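Long-range contacts in putative cell adhesion protein (Bacteroides eggerthii, PDB 4GPV), which probably serves as a FimA-like structural subunit of a distinct type of pilus found in the human microbiome: residues A157-L162 against G296-V301; A39-D44 against A336-Q341. All coordinates share one frame; numbering follows the deposited sequence.

Contact 1: A157-L162 against G296-V301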
loop_
_atom_site.group_PDB
_atom_site.type_symbol
_atom_site.label_atom_id
_atom_site.label_comp_id
_atom_site.label_asym_id
_atom_site.label_seq_id
_atom_site.Cartn_x
_atom_site.Cartn_y
_atom_site.Cartn_z
ATOM N N ALA A 157 -2.843 -3.204 0.752
ATOM C CA ALA A 157 -1.845 -2.251 0.253
ATOM C C ALA A 157 -0.982 -2.821 -0.891
ATOM O O ALA A 157 -1.039 -4.006 -1.230
ATOM C CB ALA A 157 -0.941 -1.830 1.406
ATOM N N ALA A 158 -0.139 -1.935 -1.441
ATOM C CA ALA A 158 0.956 -2.213 -2.355
ATOM C C ALA A 158 2.243 -1.850 -1.621
ATOM O O ALA A 158 2.215 -1.048 -0.669
ATOM C CB ALA A 158 0.802 -1.374 -3.638
ATOM N N LYS A 159 3.364 -2.369 -2.073
ATOM C CA LYS A 159 4.654 -2.067 -1.487
ATOM C C LYS A 159 5.552 -1.476 -2.571
ATOM O O LYS A 159 5.563 -1.987 -3.703
ATOM C CB LYS A 159 5.259 -3.369 -0.927
ATOM C CG LYS A 159 6.592 -3.192 -0.223
ATOM C CD LYS A 159 6.982 -4.510 0.471
ATOM C CE LYS A 159 8.043 -5.296 -0.215
ATOM N NZ LYS A 159 8.348 -6.554 0.529
ATOM N N ILE A 160 6.296 -0.418 -2.225
ATOM C CA ILE A 160 7.231 0.213 -3.181
ATOM C C ILE A 160 8.618 0.183 -2.554
ATOM O O ILE A 160 8.782 0.745 -1.482
ATOM C CB ILE A 160 6.789 1.664 -3.533
ATOM C CG1 ILE A 160 5.387 1.670 -4.197
ATOM C CG2 ILE A 160 7.844 2.349 -4.466
ATOM C CD1 ILE A 160 4.762 3.074 -4.270
ATOM N N GLN A 161 9.616 -0.423 -3.233
ATOM C CA GLN A 161 10.995 -0.475 -2.735
ATOM C C GLN A 161 11.868 0.389 -3.617
ATOM O O GLN A 161 11.679 0.386 -4.832
ATOM C CB GLN A 161 11.543 -1.919 -2.772
ATOM C CG GLN A 161 11.011 -2.776 -1.636
ATOM C CD GLN A 161 11.414 -4.220 -1.802
ATOM O OE1 GLN A 161 10.862 -4.957 -2.623
ATOM N NE2 GLN A 161 12.393 -4.639 -1.032
ATOM N N LEU A 162 12.878 1.057 -3.026
ATOM C CA LEU A 162 13.794 1.896 -3.784
ATOM C C LEU A 162 15.219 1.375 -3.690
ATOM O O LEU A 162 15.724 1.139 -2.587
ATOM C CB LEU A 162 13.717 3.356 -3.266
ATOM C CG LEU A 162 14.728 4.335 -3.833
ATOM C CD1 LEU A 162 14.532 4.514 -5.351
ATOM C CD2 LEU A 162 14.667 5.680 -3.101
ATOM N N GLY A 296 -1.807 -5.322 -3.647
ATOM C CA GLY A 296 -1.271 -6.675 -3.790
ATOM C C GLY A 296 -0.133 -6.800 -4.781
ATOM O O GLY A 296 0.154 -7.905 -5.252
ATOM N N LYS A 297 0.506 -5.678 -5.124
ATOM C CA LYS A 297 1.691 -5.707 -6.002
ATOM C C LYS A 297 2.855 -5.104 -5.251
ATOM O O LYS A 297 2.677 -4.222 -4.398
ATOM C CB LYS A 297 1.434 -4.937 -7.316
ATOM C CG LYS A 297 0.348 -5.588 -8.181
ATOM C CD LYS A 297 0.896 -6.204 -9.450
ATOM C CE LYS A 297 -0.216 -6.874 -10.231
ATOM N NZ LYS A 297 -0.199 -6.509 -11.672
ATOM N N SER A 298 4.055 -5.558 -5.595
ATOM C CA SER A 298 5.292 -5.136 -4.976
ATOM C C SER A 298 6.166 -4.535 -6.083
ATOM O O SER A 298 6.525 -5.239 -7.014
ATOM C CB SER A 298 5.954 -6.346 -4.307
ATOM O OG SER A 298 7.257 -6.038 -3.826
ATOM N N TYR A 299 6.446 -3.222 -6.010
ATOM C CA TYR A 299 7.195 -2.522 -7.057
ATOM C C TYR A 299 8.612 -2.303 -6.621
ATOM O O TYR A 299 8.854 -1.821 -5.511
ATOM C CB TYR A 299 6.549 -1.137 -7.369
ATOM C CG TYR A 299 5.109 -1.278 -7.821
ATOM C CD1 TYR A 299 4.074 -1.358 -6.895
ATOM C CD2 TYR A 299 4.794 -1.444 -9.168
ATOM C CE1 TYR A 299 2.755 -1.552 -7.297
ATOM C CE2 TYR A 299 3.469 -1.629 -9.583
ATOM C CZ TYR A 299 2.456 -1.690 -8.637
ATOM O OH TYR A 299 1.153 -1.943 -8.981
ATOM N N THR A 300 9.528 -2.594 -7.507
ATOM C CA THR A 300 10.948 -2.350 -7.255
ATOM C C THR A 300 11.384 -1.238 -8.212
ATOM O O THR A 300 11.239 -1.362 -9.441
ATOM C CB THR A 300 11.782 -3.613 -7.385
ATOM O OG1 THR A 300 11.362 -4.569 -6.404
ATOM C CG2 THR A 300 13.277 -3.320 -7.219
ATOM N N VAL A 301 11.838 -0.117 -7.640
ATOM C CA VAL A 301 12.268 1.019 -8.433
ATOM C C VAL A 301 13.764 1.141 -8.300
ATOM O O VAL A 301 14.220 1.349 -7.179
ATOM C CB VAL A 301 11.588 2.323 -7.967
ATOM C CG1 VAL A 301 12.086 3.535 -8.773
ATOM C CG2 VAL A 301 10.058 2.214 -8.001
HETATM O O HOH W 1 8.450 -3.708 -3.286
#

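Contact 2: A39-D44 against A336-Q341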
loop_
_atom_site.group_PDB
_atom_site.type_symbol
_atom_site.label_atom_id
_atom_site.label_comp_id
_atom_site.label_asym_id
_atom_site.label_seq_id
_atom_site.Cartn_x
_atom_site.Cartn_y
_atom_site.Cartn_z
ATOM N N ALA A 39 7.024 -13.028 -11.870
ATOM C CA ALA A 39 7.656 -12.380 -10.712
ATOM C C ALA A 39 6.715 -12.374 -9.498
ATOM O O ALA A 39 5.541 -11.964 -9.615
ATOM C CB ALA A 39 8.085 -10.962 -11.062
ATOM N N THR A 40 7.236 -12.880 -8.341
ATOM C CA THR A 40 6.481 -12.987 -7.092
ATOM C C THR A 40 7.346 -12.578 -5.870
ATOM O O THR A 40 8.477 -13.028 -5.726
ATOM C CB THR A 40 5.907 -14.420 -6.989
ATOM O OG1 THR A 40 4.758 -14.533 -7.845
ATOM C CG2 THR A 40 5.522 -14.816 -5.588
ATOM N N ASP A 41 6.797 -11.693 -5.007
ATOM C CA ASP A 41 7.415 -11.264 -3.756
ATOM C C ASP A 41 6.580 -11.904 -2.636
ATOM O O ASP A 41 5.527 -11.376 -2.292
ATOM C CB ASP A 41 7.454 -9.714 -3.648
ATOM C CG ASP A 41 8.035 -9.174 -2.335
ATOM O OD1 ASP A 41 8.454 -9.991 -1.480
ATOM O OD2 ASP A 41 8.073 -7.933 -2.164
ATOM N N THR A 42 7.026 -13.057 -2.113
ATOM C CA THR A 42 6.274 -13.776 -1.085
ATOM C C THR A 42 6.630 -13.175 0.268
ATOM O O THR A 42 7.789 -13.161 0.669
ATOM C CB THR A 42 6.501 -15.286 -1.197
ATOM O OG1 THR A 42 6.162 -15.676 -2.529
ATOM C CG2 THR A 42 5.629 -16.081 -0.221
ATOM N N GLU A 43 5.610 -12.676 0.965
ATOM C CA GLU A 43 5.752 -11.996 2.243
ATOM C C GLU A 43 5.095 -12.805 3.364
ATOM O O GLU A 43 3.867 -12.954 3.366
ATOM C CB GLU A 43 5.085 -10.619 2.122
ATOM C CG GLU A 43 5.176 -9.720 3.344
ATOM C CD GLU A 43 6.194 -8.597 3.277
ATOM O OE1 GLU A 43 6.751 -8.338 2.184
ATOM O OE2 GLU A 43 6.395 -7.939 4.323
ATOM N N ASP A 44 5.893 -13.278 4.327
ATOM C CA ASP A 44 5.359 -13.971 5.501
ATOM C C ASP A 44 4.694 -12.907 6.339
ATOM O O ASP A 44 5.366 -12.003 6.844
ATOM C CB ASP A 44 6.457 -14.733 6.268
ATOM C CG ASP A 44 6.780 -16.063 5.634
ATOM O OD1 ASP A 44 5.957 -16.997 5.766
ATOM O OD2 ASP A 44 7.853 -16.173 5.001
ATOM N N ALA A 336 5.881 -7.032 -9.161
ATOM C CA ALA A 336 5.729 -8.445 -8.871
ATOM C C ALA A 336 4.460 -8.641 -8.060
ATOM O O ALA A 336 3.958 -7.682 -7.437
ATOM C CB ALA A 336 6.939 -8.968 -8.098
ATOM N N GLN A 337 3.896 -9.842 -8.116
ATOM C CA GLN A 337 2.753 -10.131 -7.266
ATOM C C GLN A 337 3.244 -10.116 -5.826
ATOM O O GLN A 337 4.277 -10.738 -5.537
ATOM C CB GLN A 337 2.150 -11.510 -7.616
ATOM C CG GLN A 337 1.526 -11.578 -9.014
ATOM C CD GLN A 337 0.329 -10.673 -9.270
ATOM O OE1 GLN A 337 0.101 -10.240 -10.398
ATOM N NE2 GLN A 337 -0.493 -10.392 -8.264
ATOM N N TRP A 338 2.557 -9.386 -4.940
ATOM C CA TRP A 338 2.914 -9.355 -3.521
ATOM C C TRP A 338 2.030 -10.397 -2.843
ATOM O O TRP A 338 0.830 -10.209 -2.727
ATOM C CB TRP A 338 2.722 -7.935 -2.952
ATOM C CG TRP A 338 3.298 -7.727 -1.580
ATOM C CD1 TRP A 338 4.376 -8.366 -1.027
ATOM C CD2 TRP A 338 2.945 -6.677 -0.671
ATOM N NE1 TRP A 338 4.620 -7.871 0.232
ATOM C CE2 TRP A 338 3.778 -6.814 0.468
ATOM C CE3 TRP A 338 1.934 -5.695 -0.661
ATOM C CZ2 TRP A 338 3.660 -5.979 1.591
ATOM C CZ3 TRP A 338 1.806 -4.877 0.466
ATOM C CH2 TRP A 338 2.686 -5.002 1.556
ATOM N N VAL A 339 2.609 -11.568 -2.564
ATOM C CA VAL A 339 1.872 -12.728 -2.079
ATOM C C VAL A 339 1.923 -12.800 -0.555
ATOM O O VAL A 339 2.987 -12.681 0.054
ATOM C CB VAL A 339 2.485 -13.989 -2.749
ATOM C CG1 VAL A 339 1.986 -15.289 -2.116
ATOM C CG2 VAL A 339 2.219 -13.993 -4.249
ATOM N N THR A 340 0.754 -13.030 0.048
ATOM C CA THR A 340 0.642 -13.207 1.483
ATOM C C THR A 340 1.048 -14.636 1.819
ATOM O O THR A 340 0.636 -15.580 1.131
ATOM C CB THR A 340 -0.809 -12.984 1.975
ATOM O OG1 THR A 340 -1.626 -13.949 1.323
ATOM C CG2 THR A 340 -1.338 -11.592 1.675
ATOM N N GLN A 341 1.786 -14.798 2.900
ATOM C CA GLN A 341 2.061 -16.134 3.436
ATOM C C GLN A 341 1.672 -16.012 4.921
ATOM O O GLN A 341 2.549 -15.754 5.753
ATOM C CB GLN A 341 3.520 -16.564 3.162
ATOM C CG GLN A 341 3.710 -18.075 3.219
ATOM C CD GLN A 341 4.821 -18.547 2.301
ATOM O OE1 GLN A 341 5.998 -18.198 2.462
ATOM N NE2 GLN A 341 4.473 -19.357 1.312
#

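Contact 1: A157-L162 against G296-V301
Ile160 CG2 and Val301 CG2 run alongside each other and meet at 4.2 Å in the apolar centre of a parallel strand pair, part of the mixed sheet within the FimA-like C-terminal domain. For Ile160 this branch is the one anti to the backbone N, while CG1, beside that nitrogen (chi1 -61°), approaches Tyr299 CD1 obliquely at 4.3 Å. The tyrosine also offers its ring edge: CE1 comes 4.2 Å from Ala158 CB, and Lys159 O sits near the ring plane, 3.6 Å from CD1. Further along the same face, Leu162 CD1 touches Val301 CG1.

The axes of 158-162 and 297-301 approach to 4.7 Å at 15°, and their backbone bonds form the alternating ladder of parallel pairing. Tyr299 and Val301 donate to Lys159 O and Gln161 O, while Lys159 and Gln161 donate to Lys297 O and Tyr299 O. Gly296 N, bound to Ala157 O at 2.9 Å, stands above that carbonyl's plane by 40°.

The opposite face is polar. There a water donates to Ser298 OG at 2.7 Å and also lies within bonding distance of Gln161 OE1 and Tyr299 O, linking both strands. Gln161 OE1 and Thr300 OG1 remain 3.8 Å apart. Lys159, bent at chi3, brings CE past Ser298 OG, and its NZ forms salt bridges with Asp41 and Glu43; Ser298 OG is also hydrogen-bonded to Asp41.

Strand 247-251 pairs antiparallel with strand 146-169, and strand 329-343 does so with strand 297-306, while Leu263 of strand 262-271 packs on Ile160, Leu162 and Val301.

Contact 2: A39-D44 against A336-Q341
Trp338 NE1 donates to Glu43 OE1 at 2.9 Å, the side-chain bond of this parallel strand pair. The acceptor lies close to the indole plane, yet the donor meets it from above the carboxylate plane, 54° out; the two planes are nearly perpendicular. Glu43 gets there by a bend at chi2 (103°), which folds its carboxylate back to the indole edge; OE1 also salt-bridges Lys159. At that edge Asp41 O lies 3.5 Å from Trp338 CD1. Replacing Trp338 by a leucine would probably leave Glu43 OE1 with that charge partner but without the indole N-H, and open a gap beside Asp41 and Glu43.

Gln341 buries the most surface: its extended side chain crosses Thr42, whose CG2 is 3.4 Å from OE1, and runs alongside Asp44, amide and carboxylate moderately inclined. On the same face as Gln341, Thr40 CG2 meets Val339 CG2 at 3.7 Å. Five backbone bonds join the strands; that from Gln341 N to Glu43 O is the most bent, at 138°.

Strand 40-46, near the N-terminus, joins the sheet along C-terminal strand 329-343, antiparallel to strand 297-306: Ala336 bonds Ser298, and Trp338 bonds Gly296 just before it; Phe155 of strand 146-169 stacks on the indole.

Overall arrangement
Contacts 1 and 2 both join parallel strands of one mixed sheet, their centres about 10 Å apart. Strands 297-306 and 329-343, consecutive in the chain and neighbours in the sheet, connect them, with Ser298 N probably hydrogen-bonded to Ala336 O. Contact 1 is the core member: eight of its twelve touching residues are buried and none is exposed, and one face is apolar. Contact 2 is partly buried, with six exposed residues and more polar side chains. Their polar faces meet where Asp41 and Glu43 receive Lys159, and Asp41 also Ser298, whose OG lies 2.6 Å from Asp41 OD2. Along the chain, the segments of contact 2 enclose those of contact 1.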